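Local coordinates for immunomodulatory active chitinase (Trichuris suis, PDB 6G9C), which probably hydrolyses chitin as a family 18 glycoside hydrolase, and displays immunomodulatory properties in inflammatory lung disease, at residues Y38-A43 with F366-D371; I65-A70 with V88-V93. All blocks are in the same frame, centred on the assembly; numbering follows the deposited sequence.

Both contacts belong to the family 18 (beta/alpha)8 barrel, and both are buried. Interaction 1 has its centre about 8 Å from that of the whole chain and joins strand 34-40 to strand 364-368 and the loops after them. It mixes backbone bonds, an aromatic cluster and a hydrated carboxylate. Interaction 2 lies farther out, its centre at about 15 Å, where helix 85-94 packs on strand 64-72. No direct hydrogen bond crosses it, and its main feature is a pair of tyrosine rings. Strands 34-40 and 64-72 are barrel neighbours: Phe39 N lies 2.9 Å from Phe66 O and Phe39 O lies 2.8 Å from Ala68 N, probable hydrogen bonds that join the two interactions.

Interaction 1 (Y38-A43 with F366-D371); sequences YFTNWA and FVWTLD. With EDO (1,2-ethanediol), chain C.
Tyr38 meets Phe366 and Trp368 in an aromatic cluster on the inner side of the barrel. Its CG lies 3.4 Å from Trp368 CE3, while its CE1 is 3.6 Å from Phe366 CD1. Both ring pairs are oblique, the tyrosine plane turned 56° from the six-membered ring of Trp368. With its CG anti to the carbonyl carbon (chi1 -81°), the Tyr38 ring projects into the barrel, where its hydroxyl is hydrogen-bonded to Asn216 and Asp149, the first aspartate of the DxDxE signature. Its backbone completes the parallel pairing: Tyr38 N donates to Val367 O at 3.0 Å, and Leu370 N donates back to Tyr38 O at the same distance.

The indole of Trp368 has Thr40 CG2 over a face, and its outer corner touches Trp42, CH2 to CH2 at 4.0 Å. Its NE1 points at an ethanediol, 2.8 Å to O1 in an almost straight bond. The peptide between Trp368 and Thr369 is cis. A tryptophan at the end of the last barrel strand, followed by such a bond, is familiar in family 18 chitinases as the floor of the sugar-binding cleft, and the ethanediol, probably from the crystallisation liquor, is consistent with such a pocket.

Asp371 closes the far end against the turn Thr40-Ala43. Thr40 OG1 donates to Asp371 OD2 (2.8 Å), approaching from above the carboxylate plane. One water links OD2 to Thr40 N and a second bridges OD1 to Thr40 OG1, while the methyl of Ala43 packs on the carboxylate carbon. Arg46 forms a salt bridge with OD1. With both oxygens supplied with donors and a guanidinium beside it, this buried carboxylate is probably ionised and fixed in rotation, whereas the clustered rings meet one another by apolar packing.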
loop_
_atom_site.group_PDB
_atom_site.type_symbol
_atom_site.label_atom_id
_atom_site.label_comp_id
_atom_site.label_asym_id
_atom_site.label_seq_id
_atom_site.Cartn_x
_atom_site.Cartn_y
_atom_site.Cartn_z
ATOM N N TYR A 38 5.779 10.860 -15.330
ATOM C CA TYR A 38 5.839 9.542 -15.952
ATOM C C TYR A 38 7.079 8.773 -15.498
ATOM O O TYR A 38 8.211 9.266 -15.601
ATOM C CB TYR A 38 5.834 9.645 -17.470
ATOM C CG TYR A 38 4.443 9.837 -18.042
ATOM C CD1 TYR A 38 3.845 11.090 -18.042
ATOM C CD2 TYR A 38 3.715 8.757 -18.533
ATOM C CE1 TYR A 38 2.548 11.267 -18.551
ATOM C CE2 TYR A 38 2.425 8.930 -19.056
ATOM C CZ TYR A 38 1.850 10.190 -19.043
ATOM O OH TYR A 38 0.569 10.409 -19.536
ATOM N N PHE A 39 6.845 7.571 -14.976
ATOM C CA PHE A 39 7.855 6.538 -14.792
ATOM C C PHE A 39 7.893 5.667 -16.046
ATOM O O PHE A 39 6.844 5.398 -16.644
ATOM C CB PHE A 39 7.490 5.701 -13.557
ATOM C CG PHE A 39 8.397 4.525 -13.314
ATOM C CD1 PHE A 39 8.151 3.297 -13.915
ATOM C CD2 PHE A 39 9.487 4.651 -12.466
ATOM C CE1 PHE A 39 8.984 2.221 -13.686
ATOM C CE2 PHE A 39 10.328 3.576 -12.233
ATOM C CZ PHE A 39 10.084 2.369 -12.841
ATOM N N THR A 40 9.092 5.220 -16.449
ATOM C CA THR A 40 9.227 4.365 -17.627
ATOM C C THR A 40 9.922 3.057 -17.261
ATOM O O THR A 40 10.982 3.065 -16.622
ATOM C CB THR A 40 9.985 5.052 -18.784
ATOM O OG1 THR A 40 11.361 5.255 -18.425
ATOM C CG2 THR A 40 9.340 6.395 -19.144
ATOM N N ASN A 41 9.344 1.932 -17.701
ATOM C CA ASN A 41 9.855 0.633 -17.273
ATOM C C ASN A 41 11.038 0.135 -18.122
ATOM O O ASN A 41 11.468 -1.016 -17.947
ATOM C CB ASN A 41 8.715 -0.415 -17.227
ATOM C CG ASN A 41 8.026 -0.622 -18.561
ATOM O OD1 ASN A 41 8.433 -0.067 -19.573
ATOM N ND2 ASN A 41 6.966 -1.446 -18.566
ATOM N N TRP A 42 11.607 0.974 -18.998
ATOM C CA TRP A 42 12.864 0.638 -19.656
ATOM C C TRP A 42 14.050 1.454 -19.137
ATOM O O TRP A 42 15.190 1.188 -19.541
ATOM C CB TRP A 42 12.746 0.808 -21.179
ATOM C CG TRP A 42 12.405 2.200 -21.629
ATOM C CD1 TRP A 42 13.286 3.178 -22.021
ATOM C CD2 TRP A 42 11.088 2.762 -21.778
ATOM N NE1 TRP A 42 12.592 4.319 -22.382
ATOM C CE2 TRP A 42 11.246 4.091 -22.232
ATOM C CE3 TRP A 42 9.792 2.275 -21.552
ATOM C CZ2 TRP A 42 10.150 4.939 -22.472
ATOM C CZ3 TRP A 42 8.703 3.115 -21.795
ATOM C CH2 TRP A 42 8.890 4.428 -22.250
ATOM N N ALA A 43 13.820 2.428 -18.247
ATOM C CA ALA A 43 14.932 3.195 -17.679
ATOM C C ALA A 43 15.817 2.344 -16.777
ATOM O O ALA A 43 16.972 2.726 -16.515
ATOM C CB ALA A 43 14.388 4.408 -16.919
ATOM N N PHE A 366 2.707 18.076 -15.991
ATOM C CA PHE A 366 3.270 16.745 -15.864
ATOM C C PHE A 366 4.615 16.725 -16.574
ATOM O O PHE A 366 4.866 17.530 -17.481
ATOM C CB PHE A 366 2.323 15.670 -16.418
ATOM C CG PHE A 366 2.278 15.601 -17.931
ATOM C CD1 PHE A 366 3.164 14.787 -18.629
ATOM C CD2 PHE A 366 1.332 16.329 -18.648
ATOM C CE1 PHE A 366 3.119 14.698 -20.009
ATOM C CE2 PHE A 366 1.289 16.259 -20.021
ATOM C CZ PHE A 366 2.179 15.443 -20.711
ATOM N N VAL A 367 5.495 15.822 -16.140
ATOM C CA VAL A 367 6.826 15.710 -16.727
ATOM C C VAL A 367 6.977 14.358 -17.416
ATOM O O VAL A 367 6.575 13.312 -16.890
ATOM C CB VAL A 367 7.961 15.922 -15.693
ATOM C CG1 VAL A 367 7.860 17.301 -15.092
ATOM C CG2 VAL A 367 7.895 14.873 -14.598
ATOM N N TRP A 368 7.566 14.389 -18.597
ATOM C CA TRP A 368 8.052 13.193 -19.285
ATOM C C TRP A 368 9.567 13.386 -19.384
ATOM O O TRP A 368 10.017 14.162 -20.225
ATOM C CB TRP A 368 7.388 13.045 -20.672
ATOM C CG TRP A 368 7.929 11.887 -21.447
ATOM C CD1 TRP A 368 9.040 11.879 -22.234
ATOM C CD2 TRP A 368 7.394 10.556 -21.493
ATOM N NE1 TRP A 368 9.238 10.627 -22.768
ATOM C CE2 TRP A 368 8.242 9.796 -22.327
ATOM C CE3 TRP A 368 6.286 9.938 -20.910
ATOM C CZ2 TRP A 368 8.023 8.446 -22.584
ATOM C CZ3 TRP A 368 6.064 8.599 -21.162
ATOM C CH2 TRP A 368 6.929 7.863 -21.991
ATOM N N THR A 369 10.383 12.730 -18.546
ATOM C CA THR A 369 10.076 11.657 -17.601
ATOM C C THR A 369 10.806 11.912 -16.285
ATOM O O THR A 369 11.646 12.807 -16.189
ATOM C CB THR A 369 10.587 10.284 -18.075
ATOM O OG1 THR A 369 12.020 10.332 -18.119
ATOM C CG2 THR A 369 10.073 9.898 -19.454
ATOM N N LEU A 370 10.533 11.071 -15.283
ATOM C CA LEU A 370 11.322 11.138 -14.056
ATOM C C LEU A 370 12.785 10.812 -14.313
ATOM O O LEU A 370 13.672 11.359 -13.645
ATOM C CB LEU A 370 10.765 10.159 -13.022
ATOM C CG LEU A 370 9.458 10.495 -12.315
ATOM C CD1 LEU A 370 8.832 9.206 -11.781
ATOM C CD2 LEU A 370 9.696 11.511 -11.185
ATOM N N ASP A 371 13.062 9.911 -15.253
ATOM C CA ASP A 371 14.400 9.353 -15.393
ATOM C C ASP A 371 15.300 10.177 -16.303
ATOM O O ASP A 371 16.462 9.810 -16.482
ATOM C CB ASP A 371 14.326 7.916 -15.909
ATOM C CG ASP A 371 13.400 7.780 -17.112
ATOM O OD1 ASP A 371 13.854 8.059 -18.246
ATOM O OD2 ASP A 371 12.223 7.406 -16.910
HETATM C C1 EDO C . 11.632 10.920 -25.371
HETATM O O1 EDO C . 11.356 9.843 -24.474
HETATM C C2 EDO C . 12.899 10.522 -26.109
HETATM O O2 EDO C . 12.690 9.354 -26.912
HETATM O O HOH W 1 11.196 6.519 -14.674
HETATM O O HOH W 2 12.789 6.889 -20.417
#

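Interaction 2 (I65-A70 with V88-V93); sequences IFYAFA and VLYPGV
Ile65 begins the contact by packing its CG2 branch on Val93 CG1, 4.2 Å away, an apolar touch between the strand and the last turn of the segment 88-93. Two residues on, Tyr67 has the largest share of the interface. Its ring is carried out toward the helix by a CG anti to the backbone N (chi1 -166°), and three helix residues surround it. Tyr90 comes over one face with its edge, a T-shaped pair with centroids 4.9 Å apart and planes at 83°; CE1 of Tyr90 stands 3.4 Å from CE1 of Tyr67, nearer the rim of that ring than its centre. Val93 CG2 and Leu89 CB instead lie at the edge, near the ring plane. Leu89 CB is only 3.1 Å from Tyr67 OH, a tight fit beside the hydrogen bond that this hydroxyl makes with Asp85, the first residue of the same helix.

Beyond the cis peptide between Ala68 and Phe69, one water joins strand to helix. It accepts from Tyr90 OH at 2.7 Å and donates to Phe69 O at 2.8 Å. Ala70 ends the walk, its CB 4.5 Å from Tyr90 OH.

The helix runs almost antiparallel to the strand, at 172°, as expected where a barrel strand is followed by its covering helix. Strand 64-72 stands between parallel strands 34-40 and 104-110. Tyr67 also meets Phe39 of the former, Val93 rests on Val105 of the latter, and Tyr90 makes a further edge-to-face pair with Phe145. Phe66 belongs to the inner layer, stacked on Tyr38 and touching strands 147-151 and 214-218.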
loop_
_atom_site.group_PDB
_atom_site.type_symbol
_atom_site.label_atom_id
_atom_site.label_comp_id
_atom_site.label_asym_id
_atom_site.label_seq_id
_atom_site.Cartn_x
_atom_site.Cartn_y
_atom_site.Cartn_z
ATOM N N ILE A 65 1.827 9.495 -10.338
ATOM C CA ILE A 65 2.838 8.838 -11.159
ATOM C C ILE A 65 2.109 8.037 -12.225
ATOM O O ILE A 65 1.189 7.274 -11.908
ATOM C CB ILE A 65 3.758 7.932 -10.331
ATOM C CG1 ILE A 65 4.734 8.781 -9.492
ATOM C CG2 ILE A 65 4.515 6.983 -11.261
ATOM C CD1 ILE A 65 5.428 7.979 -8.436
ATOM N N PHE A 66 2.524 8.201 -13.480
ATOM C CA PHE A 66 1.964 7.444 -14.598
ATOM C C PHE A 66 2.986 6.390 -15.002
ATOM O O PHE A 66 4.142 6.720 -15.295
ATOM C CB PHE A 66 1.627 8.359 -15.777
ATOM C CG PHE A 66 0.633 9.427 -15.435
ATOM C CD1 PHE A 66 1.052 10.630 -14.887
ATOM C CD2 PHE A 66 -0.724 9.218 -15.632
ATOM C CE1 PHE A 66 0.143 11.608 -14.540
ATOM C CE2 PHE A 66 -1.645 10.198 -15.295
ATOM C CZ PHE A 66 -1.208 11.389 -14.738
ATOM N N TYR A 67 2.570 5.124 -14.992
ATOM C CA TYR A 67 3.482 4.014 -15.251
ATOM C C TYR A 67 3.446 3.660 -16.737
ATOM O O TYR A 67 2.466 3.075 -17.219
ATOM C CB TYR A 67 3.114 2.818 -14.381
ATOM C CG TYR A 67 4.187 1.762 -14.343
ATOM C CD1 TYR A 67 4.400 0.924 -15.436
ATOM C CD2 TYR A 67 5.019 1.614 -13.226
ATOM C CE1 TYR A 67 5.385 -0.041 -15.419
ATOM C CE2 TYR A 67 6.012 0.645 -13.204
ATOM C CZ TYR A 67 6.190 -0.173 -14.305
ATOM O OH TYR A 67 7.164 -1.139 -14.297
ATOM N N ALA A 68 4.517 4.003 -17.460
ATOM C CA ALA A 68 4.635 3.690 -18.885
ATOM C C ALA A 68 5.559 2.490 -19.082
ATOM O O ALA A 68 6.715 2.528 -18.642
ATOM C CB ALA A 68 5.163 4.902 -19.654
ATOM N N PHE A 69 5.081 1.424 -19.749
ATOM C CA PHE A 69 3.709 1.197 -20.245
ATOM C C PHE A 69 3.292 -0.241 -19.957
ATOM O O PHE A 69 4.139 -1.131 -19.842
ATOM C CB PHE A 69 3.598 1.379 -21.762
ATOM C CG PHE A 69 3.797 2.785 -22.243
ATOM C CD1 PHE A 69 2.805 3.735 -22.075
ATOM C CD2 PHE A 69 4.966 3.136 -22.916
ATOM C CE1 PHE A 69 2.984 5.036 -22.543
ATOM C CE2 PHE A 69 5.161 4.431 -23.388
ATOM C CZ PHE A 69 4.163 5.384 -23.193
ATOM N N ALA A 70 1.985 -0.497 -19.916
ATOM C CA ALA A 70 1.503 -1.861 -20.037
ATOM C C ALA A 70 1.478 -2.263 -21.513
ATOM O O ALA A 70 1.785 -1.469 -22.406
ATOM C CB ALA A 70 0.117 -2.007 -19.406
ATOM N N VAL A 88 8.338 -6.928 -9.677
ATOM C CA VAL A 88 9.347 -6.072 -9.054
ATOM C C VAL A 88 8.969 -4.597 -9.135
ATOM O O VAL A 88 8.883 -3.909 -8.112
ATOM C CB VAL A 88 10.731 -6.308 -9.692
ATOM C CG1 VAL A 88 11.766 -5.398 -9.065
ATOM C CG2 VAL A 88 11.159 -7.765 -9.531
ATOM N N LEU A 89 8.732 -4.101 -10.349
ATOM C CA LEU A 89 8.649 -2.658 -10.544
ATOM C C LEU A 89 7.313 -2.079 -10.086
ATOM O O LEU A 89 7.299 -1.020 -9.446
ATOM C CB LEU A 89 8.914 -2.310 -12.012
ATOM C CG LEU A 89 10.303 -2.674 -12.539
ATOM C CD1 LEU A 89 10.431 -2.174 -13.978
ATOM C CD2 LEU A 89 11.420 -2.083 -11.644
ATOM N N TYR A 90 6.184 -2.716 -10.430
ATOM C CA TYR A 90 4.897 -2.249 -9.909
ATOM C C TYR A 90 4.915 -2.124 -8.390
ATOM O O TYR A 90 4.580 -1.041 -7.878
ATOM C CB TYR A 90 3.728 -3.175 -10.296
ATOM C CG TYR A 90 3.322 -3.247 -11.757
ATOM C CD1 TYR A 90 3.845 -2.379 -12.718
ATOM C CD2 TYR A 90 2.397 -4.206 -12.170
ATOM C CE1 TYR A 90 3.446 -2.477 -14.058
ATOM C CE2 TYR A 90 2.007 -4.309 -13.482
ATOM C CZ TYR A 90 2.523 -3.446 -14.423
ATOM O OH TYR A 90 2.104 -3.587 -15.734
ATOM N N PRO A 91 5.268 -3.158 -7.617
ATOM C CA PRO A 91 5.267 -2.978 -6.158
ATOM C C PRO A 91 6.327 -2.006 -5.696
ATOM O O PRO A 91 6.125 -1.340 -4.675
ATOM C CB PRO A 91 5.526 -4.390 -5.620
ATOM C CG PRO A 91 6.224 -5.079 -6.706
ATOM C CD PRO A 91 5.658 -4.532 -7.982
ATOM N N GLY A 92 7.449 -1.914 -6.417
ATOM C CA GLY A 92 8.454 -0.922 -6.077
ATOM C C GLY A 92 7.922 0.495 -6.166
ATOM O O GLY A 92 8.209 1.329 -5.303
ATOM N N VAL A 93 7.141 0.789 -7.211
ATOM C CA VAL A 93 6.525 2.108 -7.305
ATOM C C VAL A 93 5.468 2.281 -6.222
ATOM O O VAL A 93 5.426 3.318 -5.549
ATOM C CB VAL A 93 5.948 2.357 -8.711
ATOM C CG1 VAL A 93 5.171 3.682 -8.735
ATOM C CG2 VAL A 93 7.060 2.393 -9.758
HETATM O O HOH W 3 3.757 -2.810 -17.674
#